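Local coordinates for uncharacterized protein (Eubacterium rectale, PDB 5COZ) that is of unknown function but probably belongs with YycH-like regulatory proteins, is likely an exported lipoprotein, and binds a sodium ion, at residues I67-N72 / D123-E128; E81-A86 / S254-P259; K133-A138 / N209-F214; L179-C184 / N242-A247. All coordinates share one frame; numbering follows the deposited sequence. Where two conformers were deposited one is given.

Contact 1: I67-N72 / D123-E128; sequences INFSEN and DSALAE
An aromatic ring set against backbone joins the loop after strand 58-66 to the start of strand 125-128, an inner strand of the antiparallel sheet: F69 brings one side of its phenyl group up to S124, with no hydrogen bond across. CD2 of F69 lies 3.5 Å from S124 N, which sits at the ring edge near its plane, and CE2 of F69 comes within 3.9 Å of D123 C. A125 turns its methyl to the same ring, CB standing 4.3 Å from F69 CD2. With CG anti to its carbonyl carbon (chi1 -62°), the ring reaches strand 125-128 and is also touched by I258 and I120 of the flanking strands and by L79 of helix 73-87. The loop itself is shaped by an Asx turn. N68 OD1 accepts from S70 N at 3.0 Å, in the carbonyl plane, and from E71 N at 2.9 Å, which approaches from above that plane. N72 then serves as the N-cap of helix 73-87, its OD1 taking the amide of K75. A leucine at F69 would probably lose the edge contact with S124 N and open a gap beside the A125 methyl. The D123 carboxylate forms a salt bridge with R121.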
loop_
_atom_site.group_PDB
_atom_site.type_symbol
_atom_site.label_atom_id
_atom_site.label_comp_id
_atom_site.label_asym_id
_atom_site.label_seq_id
_atom_site.Cartn_x
_atom_site.Cartn_y
_atom_site.Cartn_z
ATOM N N ILE A 67 2.426 -16.943 3.645
ATOM C CA ILE A 67 3.598 -17.451 2.940
ATOM C C ILE A 67 4.772 -17.111 3.842
ATOM O O ILE A 67 4.987 -15.938 4.176
ATOM C CB ILE A 67 3.725 -16.885 1.500
ATOM C CG1 ILE A 67 2.555 -17.416 0.635
ATOM C CG2 ILE A 67 5.088 -17.292 0.860
ATOM C CD1 ILE A 67 2.371 -16.784 -0.693
ATOM N N ASN A 68 5.494 -18.127 4.305
ATOM C CA ASN A 68 6.650 -17.885 5.157
ATOM C C ASN A 68 7.883 -17.895 4.257
ATOM O O ASN A 68 8.232 -18.940 3.678
ATOM C CB ASN A 68 6.730 -18.941 6.250
ATOM C CG ASN A 68 7.814 -18.640 7.249
ATOM O OD1 ASN A 68 8.949 -18.308 6.878
ATOM N ND2 ASN A 68 7.490 -18.743 8.530
ATOM N N PHE A 69 8.502 -16.725 4.079
ATOM C CA PHE A 69 9.596 -16.638 3.118
ATOM C C PHE A 69 10.861 -17.342 3.538
ATOM O O PHE A 69 11.658 -17.680 2.669
ATOM C CB PHE A 69 9.977 -15.165 2.883
ATOM C CG PHE A 69 8.897 -14.281 2.301
ATOM C CD1 PHE A 69 8.067 -14.748 1.283
ATOM C CD2 PHE A 69 8.768 -12.960 2.705
ATOM C CE1 PHE A 69 7.106 -13.916 0.708
ATOM C CE2 PHE A 69 7.789 -12.131 2.141
ATOM C CZ PHE A 69 6.971 -12.615 1.147
ATOM N N SER A 70 11.076 -17.532 4.843
ATOM C CA SER A 70 12.361 -18.045 5.305
ATOM C C SER A 70 12.348 -19.454 5.921
ATOM O O SER A 70 13.437 -19.990 6.168
ATOM C CB SER A 70 12.957 -17.073 6.314
ATOM O OG SER A 70 12.075 -16.941 7.411
ATOM N N GLU A 71 11.164 -20.043 6.175
ATOM C CA GLU A 71 11.117 -21.356 6.850
ATOM C C GLU A 71 11.718 -22.482 5.996
ATOM O O GLU A 71 12.341 -23.378 6.545
ATOM C CB GLU A 71 9.702 -21.721 7.300
ATOM C CG GLU A 71 8.703 -22.071 6.204
ATOM C CD GLU A 71 7.314 -22.509 6.646
ATOM O OE1 GLU A 71 7.034 -22.512 7.868
ATOM O OE2 GLU A 71 6.495 -22.831 5.755
ATOM N N ASN A 72 11.524 -22.427 4.671
ATOM C CA ASN A 72 12.064 -23.406 3.744
ATOM C C ASN A 72 13.299 -22.758 3.154
ATOM O O ASN A 72 13.185 -21.778 2.406
ATOM C CB ASN A 72 11.002 -23.754 2.707
ATOM C CG ASN A 72 11.438 -24.765 1.683
ATOM O OD1 ASN A 72 12.474 -24.635 1.038
ATOM N ND2 ASN A 72 10.607 -25.756 1.453
ATOM N N ASP A 123 7.905 -12.888 7.091
ATOM C CA ASP A 123 6.827 -12.155 6.437
ATOM C C ASP A 123 7.284 -10.867 5.776
ATOM O O ASP A 123 6.468 -9.960 5.568
ATOM C CB ASP A 123 5.730 -11.828 7.467
ATOM C CG ASP A 123 6.192 -10.904 8.584
ATOM O OD1 ASP A 123 7.423 -10.717 8.742
ATOM O OD2 ASP A 123 5.329 -10.392 9.326
ATOM N N SER A 124 8.584 -10.780 5.448
ATOM C CA SER A 124 9.094 -9.598 4.769
ATOM C C SER A 124 10.406 -9.917 4.096
ATOM O O SER A 124 11.117 -10.811 4.523
ATOM C CB SER A 124 9.270 -8.433 5.744
ATOM O OG SER A 124 10.273 -8.689 6.710
ATOM N N ALA A 125 10.685 -9.201 3.016
ATOM C CA ALA A 125 11.942 -9.344 2.310
ATOM C C ALA A 125 12.319 -7.967 1.824
ATOM O O ALA A 125 11.456 -7.217 1.339
ATOM C CB ALA A 125 11.859 -10.350 1.171
ATOM N N LEU A 126 13.583 -7.604 1.999
ATOM C CA LEU A 126 14.037 -6.288 1.571
ATOM C C LEU A 126 15.375 -6.393 0.866
ATOM O O LEU A 126 16.334 -6.891 1.461
ATOM C CB LEU A 126 14.162 -5.344 2.786
ATOM C CG LEU A 126 14.736 -3.920 2.518
ATOM C CD1 LEU A 126 13.787 -3.107 1.627
ATOM C CD2 LEU A 126 14.988 -3.162 3.816
ATOM N N ALA A 127 15.456 -5.896 -0.366
ATOM C CA ALA A 127 16.714 -5.780 -1.096
ATOM C C ALA A 127 16.968 -4.289 -1.337
ATOM O O ALA A 127 16.052 -3.570 -1.739
ATOM C CB ALA A 127 16.678 -6.546 -2.410
ATOM N N GLU A 128 18.161 -3.806 -1.060
ATOM C CA GLU A 128 18.412 -2.379 -1.295
ATOM C C GLU A 128 19.862 -2.080 -1.551
ATOM O O GLU A 128 20.744 -2.765 -1.045
ATOM C CB GLU A 128 17.915 -1.517 -0.114
ATOM C CG GLU A 128 18.555 -1.824 1.232
ATOM C CD GLU A 128 17.934 -1.162 2.447
ATOM O OE1 GLU A 128 16.919 -0.442 2.310
ATOM O OE2 GLU A 128 18.488 -1.353 3.551
#

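Contact 2: E81-A86 / S254-P259; sequences EKLAKA and SFLDIP
L83 of helix 73-87 and L256 of strand 252-258 meet through single methyl groups, CD2 of L83 lying 3.5 Å from CD2 of L256. Their side chains cross obliquely, and the torsions differ: L83 places CG beside its backbone N and anti to the carbonyl carbon (chi1 -65°), whereas L256 swings CG anti to the backbone N (chi1 -164°). The L256 rotamer sends CD2 out to the helix, where it also meets A86 CB at 3.7 Å, one helical turn on from L83. The same L83 methyl touches a second strand residue, CD1 of I258, at 4.0 Å. I258 is extended beyond its branch, which carries CD1 out from the strand. L256 and I258, two apart, thus present one face of the antiparallel sheet to the helix. On that face the axis of 81-86 passes 9.5 Å from that of 254-258 and runs nearly antiparallel to it, at 152°. Next to this patch L83 also leans on A127 and I118 of neighbouring strands, and L256 on I246. Only aliphatic carbons, nearly all of them methyls, meet between helix and strand, so the attachment rests on shape and the exclusion of water, without a directional bond.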
loop_
_atom_site.group_PDB
_atom_site.type_symbol
_atom_site.label_atom_id
_atom_site.label_comp_id
_atom_site.label_asym_id
_atom_site.label_seq_id
_atom_site.Cartn_x
_atom_site.Cartn_y
_atom_site.Cartn_z
ATOM N N GLU A 81 17.939 -15.056 -4.804
ATOM C CA GLU A 81 18.561 -14.880 -6.114
ATOM C C GLU A 81 17.759 -13.931 -6.982
ATOM O O GLU A 81 18.371 -13.151 -7.704
ATOM C CB GLU A 81 18.735 -16.222 -6.834
ATOM C CG GLU A 81 19.722 -17.139 -6.136
ATOM C CD GLU A 81 20.248 -18.188 -7.093
ATOM O OE1 GLU A 81 20.886 -17.813 -8.109
ATOM O OE2 GLU A 81 20.007 -19.392 -6.832
ATOM N N LYS A 82 16.416 -13.978 -6.886
ATOM C CA LYS A 82 15.586 -13.055 -7.673
ATOM C C LYS A 82 15.822 -11.626 -7.194
ATOM O O LYS A 82 15.981 -10.729 -8.022
ATOM C CB LYS A 82 14.120 -13.423 -7.571
ATOM C CG LYS A 82 13.800 -14.759 -8.224
ATOM C CD LYS A 82 12.358 -15.123 -7.928
ATOM C CE LYS A 82 11.907 -16.397 -8.596
ATOM N NZ LYS A 82 12.436 -17.598 -7.903
ATOM N N LEU A 83 15.919 -11.416 -5.863
ATOM C CA LEU A 83 16.199 -10.079 -5.335
ATOM C C LEU A 83 17.595 -9.606 -5.706
ATOM O O LEU A 83 17.775 -8.420 -5.997
ATOM C CB LEU A 83 16.033 -10.048 -3.821
ATOM C CG LEU A 83 14.606 -10.296 -3.328
ATOM C CD1 LEU A 83 14.594 -10.490 -1.832
ATOM C CD2 LEU A 83 13.664 -9.142 -3.726
ATOM N N ALA A 84 18.602 -10.513 -5.685
ATOM C CA ALA A 84 19.969 -10.175 -6.061
ATOM C C ALA A 84 20.038 -9.770 -7.541
ATOM O O ALA A 84 20.772 -8.837 -7.857
ATOM C CB ALA A 84 20.903 -11.367 -5.789
ATOM N N LYS A 85 19.250 -10.433 -8.422
ATOM C CA LYS A 85 19.210 -10.065 -9.852
ATOM C C LYS A 85 18.667 -8.629 -9.993
ATOM O O LYS A 85 19.253 -7.786 -10.682
ATOM C CB LYS A 85 18.341 -11.060 -10.642
ATOM C CG LYS A 85 18.315 -10.795 -12.154
ATOM C CD LYS A 85 17.116 -11.455 -12.814
ATOM C CE LYS A 85 16.969 -11.115 -14.284
ATOM N NZ LYS A 85 16.471 -9.730 -14.497
ATOM N N ALA A 86 17.572 -8.341 -9.270
ATOM C CA ALA A 86 16.930 -7.025 -9.320
ATOM C C ALA A 86 17.879 -5.874 -8.941
ATOM O O ALA A 86 17.934 -4.880 -9.672
ATOM C CB ALA A 86 15.720 -7.024 -8.398
ATOM N N SER A 254 16.824 -0.032 -7.047
ATOM C CA SER A 254 17.630 0.331 -5.890
ATOM C C SER A 254 16.997 -0.068 -4.558
ATOM O O SER A 254 17.656 0.022 -3.530
ATOM C CB SER A 254 17.835 1.847 -5.909
ATOM O OG SER A 254 16.557 2.468 -5.802
ATOM N N PHE A 255 15.722 -0.480 -4.556
ATOM C CA PHE A 255 15.003 -0.803 -3.329
ATOM C C PHE A 255 13.823 -1.670 -3.681
ATOM O O PHE A 255 13.078 -1.339 -4.604
ATOM C CB PHE A 255 14.541 0.518 -2.664
ATOM C CG PHE A 255 13.868 0.382 -1.324
ATOM C CD1 PHE A 255 12.505 0.126 -1.238
ATOM C CD2 PHE A 255 14.580 0.584 -0.151
ATOM C CE1 PHE A 255 11.872 0.034 0.008
ATOM C CE2 PHE A 255 13.940 0.510 1.093
ATOM C CZ PHE A 255 12.591 0.260 1.157
ATOM N N LEU A 256 13.664 -2.810 -2.980
ATOM C CA LEU A 256 12.601 -3.736 -3.270
ATOM C C LEU A 256 12.132 -4.287 -1.946
ATOM O O LEU A 256 12.897 -4.981 -1.269
ATOM C CB LEU A 256 13.144 -4.840 -4.212
ATOM C CG LEU A 256 12.166 -5.728 -4.949
ATOM C CD1 LEU A 256 11.184 -4.954 -5.673
ATOM C CD2 LEU A 256 12.900 -6.552 -5.993
ATOM N N ASP A 257 10.921 -3.902 -1.536
ATOM C CA ASP A 257 10.387 -4.320 -0.243
ATOM C C ASP A 257 9.112 -5.120 -0.466
ATOM O O ASP A 257 8.127 -4.611 -1.027
ATOM C CB ASP A 257 10.122 -3.088 0.645
ATOM C CG ASP A 257 10.055 -3.360 2.142
ATOM O OD1 ASP A 257 10.346 -4.504 2.556
ATOM O OD2 ASP A 257 9.824 -2.401 2.907
ATOM N N ILE A 258 9.152 -6.392 -0.053
ATOM C CA ILE A 258 8.034 -7.302 -0.232
ATOM C C ILE A 258 7.272 -7.396 1.064
ATOM O O ILE A 258 7.859 -7.713 2.092
ATOM C CB ILE A 258 8.517 -8.700 -0.672
ATOM C CG1 ILE A 258 9.450 -8.626 -1.929
ATOM C CG2 ILE A 258 7.311 -9.658 -0.935
ATOM C CD1 ILE A 258 9.974 -10.019 -2.351
ATOM N N PRO A 259 5.968 -7.090 1.022
ATOM C CA PRO A 259 5.141 -7.183 2.227
ATOM C C PRO A 259 4.722 -8.623 2.503
ATOM O O PRO A 259 4.966 -9.510 1.660
ATOM C CB PRO A 259 3.922 -6.335 1.834
ATOM C CG PRO A 259 3.724 -6.641 0.369
ATOM C CD PRO A 259 5.156 -6.758 -0.173
#

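Contact 3: K133-A138 / N209-F214; sequences KLAVSA and NDTYVF. With NA (sodium ion), chain B.
Helix 130-137 packs on one face of the antiparallel sheet through two small side-chain pairs, one aliphatic and one methyl-to-hydroxyl, with strand 211-220 supplying the partners. V136 and V213 form the aliphatic pair: CG2 of V136 stands 4.0 Å from CG2 of V213. In both valines CG2 lies anti to the carbonyl carbon, and the two branches meet at a slant. V213 is flanked on the sheet by V245 and A247. The second pair is mixed in character, since the methyl CB of A135 rests 3.8 Å from T211 OG1.

Among the hydrogen bonds, none spans the two segments; each belongs to one side. T211 OG1 donates to N209 O over 2.8 Å, coming from above the carbonyl plane, and this fixes the side chain's rotation while giving the buried hydroxyl a polar mate. A valine at T211 would probably leave N209 O without this donor and the turn leading into the strand less firmly held. On the helix, K133 O accepts from S137 N and, at 2.7 Å, from S137 OG, the two reaching it from opposite faces of its plane near the end of the helix.

Metal coordination marks the loop just before the strand, where D210 points away from the helix. The sodium ion is bound by D210, by Q208 and by two waters. D210 uses only one carboxylate oxygen as ligand: OD1 lies 2.5 Å from the ion, while OD2 accepts a hydrogen bond of 2.7 Å from water 1, itself a sodium ligand.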
loop_
_atom_site.group_PDB
_atom_site.type_symbol
_atom_site.label_atom_id
_atom_site.label_comp_id
_atom_site.label_asym_id
_atom_site.label_seq_id
_atom_site.Cartn_x
_atom_site.Cartn_y
_atom_site.Cartn_z
ATOM N N LYS A 133 18.344 2.669 -0.160
ATOM C CA LYS A 133 18.071 2.755 1.280
ATOM C C LYS A 133 17.892 4.228 1.714
ATOM O O LYS A 133 16.895 4.568 2.362
ATOM C CB LYS A 133 19.230 2.120 2.069
ATOM C CG LYS A 133 18.965 2.098 3.572
ATOM C CD LYS A 133 20.088 1.408 4.330
ATOM C CE LYS A 133 21.086 2.355 4.891
ATOM N NZ LYS A 133 21.963 1.678 5.887
ATOM N N LEU A 134 18.847 5.096 1.340
ATOM C CA LEU A 134 18.751 6.488 1.774
ATOM C C LEU A 134 17.612 7.235 1.082
ATOM O O LEU A 134 16.939 8.037 1.732
ATOM C CB LEU A 134 20.058 7.220 1.577
ATOM C CG LEU A 134 21.295 6.625 2.308
ATOM C CD1 LEU A 134 22.436 7.569 2.219
ATOM C CD2 LEU A 134 21.026 6.331 3.800
ATOM N N ALA A 135 17.358 6.951 -0.209
ATOM C CA ALA A 135 16.244 7.611 -0.887
ATOM C C ALA A 135 14.895 7.264 -0.280
ATOM O O ALA A 135 14.063 8.148 -0.078
ATOM C CB ALA A 135 16.230 7.244 -2.365
ATOM N N VAL A 136 14.665 5.966 0.008
ATOM C CA VAL A 136 13.339 5.576 0.447
ATOM C C VAL A 136 13.171 5.608 1.970
ATOM O O VAL A 136 12.043 5.801 2.426
ATOM C CB VAL A 136 13.013 4.162 -0.138
ATOM C CG1 VAL A 136 11.613 3.684 0.253
ATOM C CG2 VAL A 136 13.178 4.158 -1.658
ATOM N N SER A 137 14.257 5.521 2.745
ATOM C CA SER A 137 14.068 5.437 4.197
ATOM C C SER A 137 14.898 6.422 5.043
ATOM O O SER A 137 14.765 6.418 6.272
ATOM C CB SER A 137 14.326 4.002 4.668
ATOM O OG SER A 137 15.676 3.600 4.519
ATOM N N ALA A 138 15.663 7.324 4.417
ATOM C CA ALA A 138 16.442 8.314 5.181
ATOM C C ALA A 138 16.189 9.730 4.662
ATOM O O ALA A 138 16.964 10.654 4.943
ATOM C CB ALA A 138 17.913 7.980 5.121
ATOM N N ASN A 209 19.416 11.473 -4.811
ATOM C CA ASN A 209 19.506 10.774 -6.095
ATOM C C ASN A 209 18.112 10.598 -6.674
ATOM O O ASN A 209 17.258 10.013 -5.999
ATOM C CB ASN A 209 20.171 9.402 -5.915
ATOM C CG ASN A 209 21.607 9.499 -5.507
ATOM O OD1 ASN A 209 22.435 10.039 -6.240
ATOM N ND2 ASN A 209 21.917 9.031 -4.305
ATOM N N ASP A 210 17.881 11.073 -7.920
ATOM C CA ASP A 210 16.558 10.972 -8.534
ATOM C C ASP A 210 16.117 9.513 -8.603
ATOM O O ASP A 210 16.820 8.674 -9.177
ATOM C CB ASP A 210 16.529 11.635 -9.912
ATOM C CG ASP A 210 16.624 13.143 -9.880
ATOM O OD1 ASP A 210 16.690 13.721 -8.766
ATOM O OD2 ASP A 210 16.617 13.754 -10.964
ATOM N N THR A 211 14.962 9.220 -8.015
ATOM C CA THR A 211 14.466 7.851 -7.898
ATOM C C THR A 211 12.972 7.799 -8.155
ATOM O O THR A 211 12.229 8.669 -7.683
ATOM C CB THR A 211 14.767 7.374 -6.450
ATOM O OG1 THR A 211 16.184 7.420 -6.210
ATOM C CG2 THR A 211 14.270 5.962 -6.154
ATOM N N TYR A 212 12.529 6.799 -8.920
ATOM C CA TYR A 212 11.101 6.506 -9.033
ATOM C C TYR A 212 10.748 5.472 -7.980
ATOM O O TYR A 212 11.519 4.521 -7.815
ATOM C CB TYR A 212 10.773 5.867 -10.385
ATOM C CG TYR A 212 10.792 6.761 -11.591
ATOM C CD1 TYR A 212 9.893 7.825 -11.710
ATOM C CD2 TYR A 212 11.629 6.487 -12.662
ATOM C CE1 TYR A 212 9.849 8.603 -12.860
ATOM C CE2 TYR A 212 11.574 7.243 -13.831
ATOM C CZ TYR A 212 10.675 8.296 -13.931
ATOM O OH TYR A 212 10.644 9.051 -15.084
ATOM N N VAL A 213 9.605 5.590 -7.319
ATOM C CA VAL A 213 9.141 4.568 -6.380
ATOM C C VAL A 213 7.767 4.115 -6.815
ATOM O O VAL A 213 6.829 4.921 -6.824
ATOM C CB VAL A 213 9.113 5.057 -4.915
ATOM C CG1 VAL A 213 8.483 4.000 -3.985
ATOM C CG2 VAL A 213 10.515 5.412 -4.427
ATOM N N PHE A 214 7.635 2.833 -7.153
ATOM C CA PHE A 214 6.320 2.280 -7.429
ATOM C C PHE A 214 5.787 1.556 -6.244
ATOM O O PHE A 214 6.526 0.831 -5.577
ATOM C CB PHE A 214 6.380 1.263 -8.579
ATOM C CG PHE A 214 6.591 1.946 -9.898
ATOM C CD1 PHE A 214 7.876 2.204 -10.373
ATOM C CD2 PHE A 214 5.511 2.265 -10.704
ATOM C CE1 PHE A 214 8.065 2.834 -11.614
ATOM C CE2 PHE A 214 5.696 2.919 -11.930
ATOM C CZ PHE A 214 6.973 3.190 -12.376
HETATM NA NA NA B . 17.935 15.815 -8.231
HETATM O O HOH W 1 18.166 15.933 -10.741
HETATM O O HOH W 2 19.958 14.759 -8.043
#

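Contact 4: L179-C184 / N242-A247; sequences LEINVC and NHLVIA
I181 and V183, from the loop that follows helix 165-178, close on L244 at the start of strand 244-249 and so cover the face of the antiparallel sheet at this end. I181 and L244 meet end-on, tip to tip: CD1 of I181 ends 4.2 Å from CD2 of L244. L244 presents this branch by holding CG anti to the backbone N (chi1 168°), and I181 extends to meet it with chi2 at 171°. Nearby, I181 also packs on I258 and L261, so the cluster runs on into strand 252-258 and the loop that follows it. The loop carrying I181 and V183 leaves the helix through a Schellman motif, in which E180 takes a positive phi of 64°. Beyond it the backbones of N182 and C184 hydrogen-bond to D219 and F217, which ties this otherwise irregular segment to strand 211-220, the same strand that pairs with the L244 backbone through M216. V183 comes to the L244 methyl that meets I181 from another direction, its side chain crossing that of L244 at about a right angle. One leucine branch therefore serves both loop residues, with CG1 of V183 lying 4.1 Å from L244 CD2.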
loop_
_atom_site.group_PDB
_atom_site.type_symbol
_atom_site.label_atom_id
_atom_site.label_comp_id
_atom_site.label_asym_id
_atom_site.label_seq_id
_atom_site.Cartn_x
_atom_site.Cartn_y
_atom_site.Cartn_z
ATOM N N LEU A 179 9.245 -12.121 -9.708
ATOM C CA LEU A 179 9.118 -12.507 -8.306
ATOM C C LEU A 179 7.929 -13.430 -8.061
ATOM O O LEU A 179 7.737 -13.913 -6.939
ATOM C CB LEU A 179 8.963 -11.229 -7.444
ATOM C CG LEU A 179 10.214 -10.384 -7.240
ATOM C CD1 LEU A 179 9.842 -9.042 -6.598
ATOM C CD2 LEU A 179 11.274 -11.124 -6.398
ATOM N N GLU A 180 7.084 -13.622 -9.105
ATOM C CA GLU A 180 5.899 -14.472 -9.055
ATOM C C GLU A 180 4.897 -13.918 -8.053
ATOM O O GLU A 180 4.212 -14.663 -7.348
ATOM C CB GLU A 180 6.240 -15.957 -8.769
ATOM C CG GLU A 180 7.274 -16.514 -9.737
ATOM C CD GLU A 180 7.757 -17.915 -9.416
ATOM O OE1 GLU A 180 8.143 -18.168 -8.254
ATOM O OE2 GLU A 180 7.812 -18.742 -10.351
ATOM N N ILE A 181 4.772 -12.569 -8.041
ATOM C CA ILE A 181 3.809 -11.912 -7.180
ATOM C C ILE A 181 2.741 -11.304 -8.064
ATOM O O ILE A 181 3.020 -10.345 -8.800
ATOM C CB ILE A 181 4.469 -10.832 -6.263
ATOM C CG1 ILE A 181 5.635 -11.414 -5.426
ATOM C CG2 ILE A 181 3.387 -10.169 -5.353
ATOM C CD1 ILE A 181 6.451 -10.340 -4.678
ATOM N N ASN A 182 1.522 -11.849 -8.005
ATOM C CA ASN A 182 0.398 -11.278 -8.750
ATOM C C ASN A 182 0.028 -9.953 -8.116
ATOM O O ASN A 182 -0.118 -9.885 -6.884
ATOM C CB ASN A 182 -0.808 -12.215 -8.733
ATOM C CG ASN A 182 -0.750 -13.314 -9.768
ATOM O OD1 ASN A 182 0.201 -13.430 -10.562
ATOM N ND2 ASN A 182 -1.779 -14.143 -9.787
ATOM N N VAL A 183 -0.094 -8.912 -8.935
ATOM C CA VAL A 183 -0.420 -7.585 -8.438
ATOM C C VAL A 183 -1.535 -6.984 -9.293
ATOM O O VAL A 183 -1.706 -7.388 -10.455
ATOM C CB VAL A 183 0.820 -6.631 -8.406
ATOM C CG1 VAL A 183 1.895 -7.131 -7.426
ATOM C CG2 VAL A 183 1.410 -6.411 -9.805
ATOM N N CYS A 184 -2.234 -5.983 -8.752
ATOM C CA CYS A 184 -3.220 -5.260 -9.577
ATOM C C CYS A 184 -2.546 -4.580 -10.761
ATOM O O CYS A 184 -1.382 -4.156 -10.672
ATOM C CB CYS A 184 -3.969 -4.219 -8.755
ATOM S SG CYS A 184 -4.864 -4.907 -7.354
ATOM N N ASN A 242 -0.518 -3.290 2.537
ATOM C CA ASN A 242 -0.133 -4.171 1.448
ATOM C C ASN A 242 0.416 -3.382 0.262
ATOM O O ASN A 242 -0.356 -3.002 -0.632
ATOM C CB ASN A 242 -1.328 -4.996 0.999
ATOM C CG ASN A 242 -1.029 -5.854 -0.178
ATOM O OD1 ASN A 242 -0.035 -6.584 -0.188
ATOM N ND2 ASN A 242 -1.893 -5.800 -1.183
ATOM N N HIS A 243 1.718 -3.151 0.239
ATOM C CA HIS A 243 2.342 -2.560 -0.935
ATOM C C HIS A 243 3.690 -3.208 -1.148
ATOM O O HIS A 243 4.485 -3.364 -0.216
ATOM C CB HIS A 243 2.460 -0.990 -0.916
ATOM C CG HIS A 243 2.903 -0.390 0.386
ATOM N ND1 HIS A 243 2.155 0.602 1.008
ATOM C CD2 HIS A 243 4.016 -0.608 1.125
ATOM C CE1 HIS A 243 2.827 0.943 2.092
ATOM N NE2 HIS A 243 3.957 0.261 2.203
ATOM N N LEU A 244 3.896 -3.617 -2.390
ATOM C CA LEU A 244 5.187 -4.106 -2.890
ATOM C C LEU A 244 5.888 -2.832 -3.410
ATOM O O LEU A 244 5.375 -2.162 -4.338
ATOM C CB LEU A 244 4.943 -5.141 -4.011
ATOM C CG LEU A 244 6.173 -5.542 -4.854
ATOM C CD1 LEU A 244 7.227 -6.258 -4.029
ATOM C CD2 LEU A 244 5.739 -6.452 -6.077
ATOM N N VAL A 245 7.006 -2.432 -2.745
ATOM C CA VAL A 245 7.692 -1.188 -3.073
ATOM C C VAL A 245 8.877 -1.485 -3.985
ATOM O O VAL A 245 9.728 -2.288 -3.620
ATOM C CB VAL A 245 8.127 -0.443 -1.800
ATOM C CG1 VAL A 245 8.734 0.920 -2.173
ATOM C CG2 VAL A 245 6.944 -0.239 -0.845
ATOM N N ILE A 246 8.884 -0.902 -5.186
ATOM C CA ILE A 246 9.990 -1.095 -6.126
ATOM C C ILE A 246 10.483 0.264 -6.527
ATOM O O ILE A 246 9.744 1.038 -7.146
ATOM C CB ILE A 246 9.547 -1.912 -7.359
ATOM C CG1 ILE A 246 8.755 -3.200 -6.938
ATOM C CG2 ILE A 246 10.793 -2.240 -8.231
ATOM C CD1 ILE A 246 8.407 -4.203 -8.146
ATOM N N ALA A 247 11.722 0.573 -6.161
ATOM C CA ALA A 247 12.301 1.871 -6.528
ATOM C C ALA A 247 13.423 1.686 -7.507
ATOM O O ALA A 247 14.096 0.644 -7.477
ATOM C CB ALA A 247 12.813 2.592 -5.300
#

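In the fold
From the N terminus, 67-72 opens contact 1, which closes at 123-128, bringing the loop after strand 58-66 to the antiparallel sheet. Within that span 81-86 opens contact 2, closed only at 254-259, so contacts 1 and 2 cross; their strands pair, with A127 O 2.8 Å from L256 N. Contacts 3 and 4 both nest inside the long loop of contact 2 and cross one another, since 179-184 falls between 133-138 and 209-214, and 242-247 follows. Strand 244-249 lies between strands 211-220 and 252-258, and thereby links contact 3 to contact 2. Together, helices 73-87 and 130-137 and two loops are tied to one sheet.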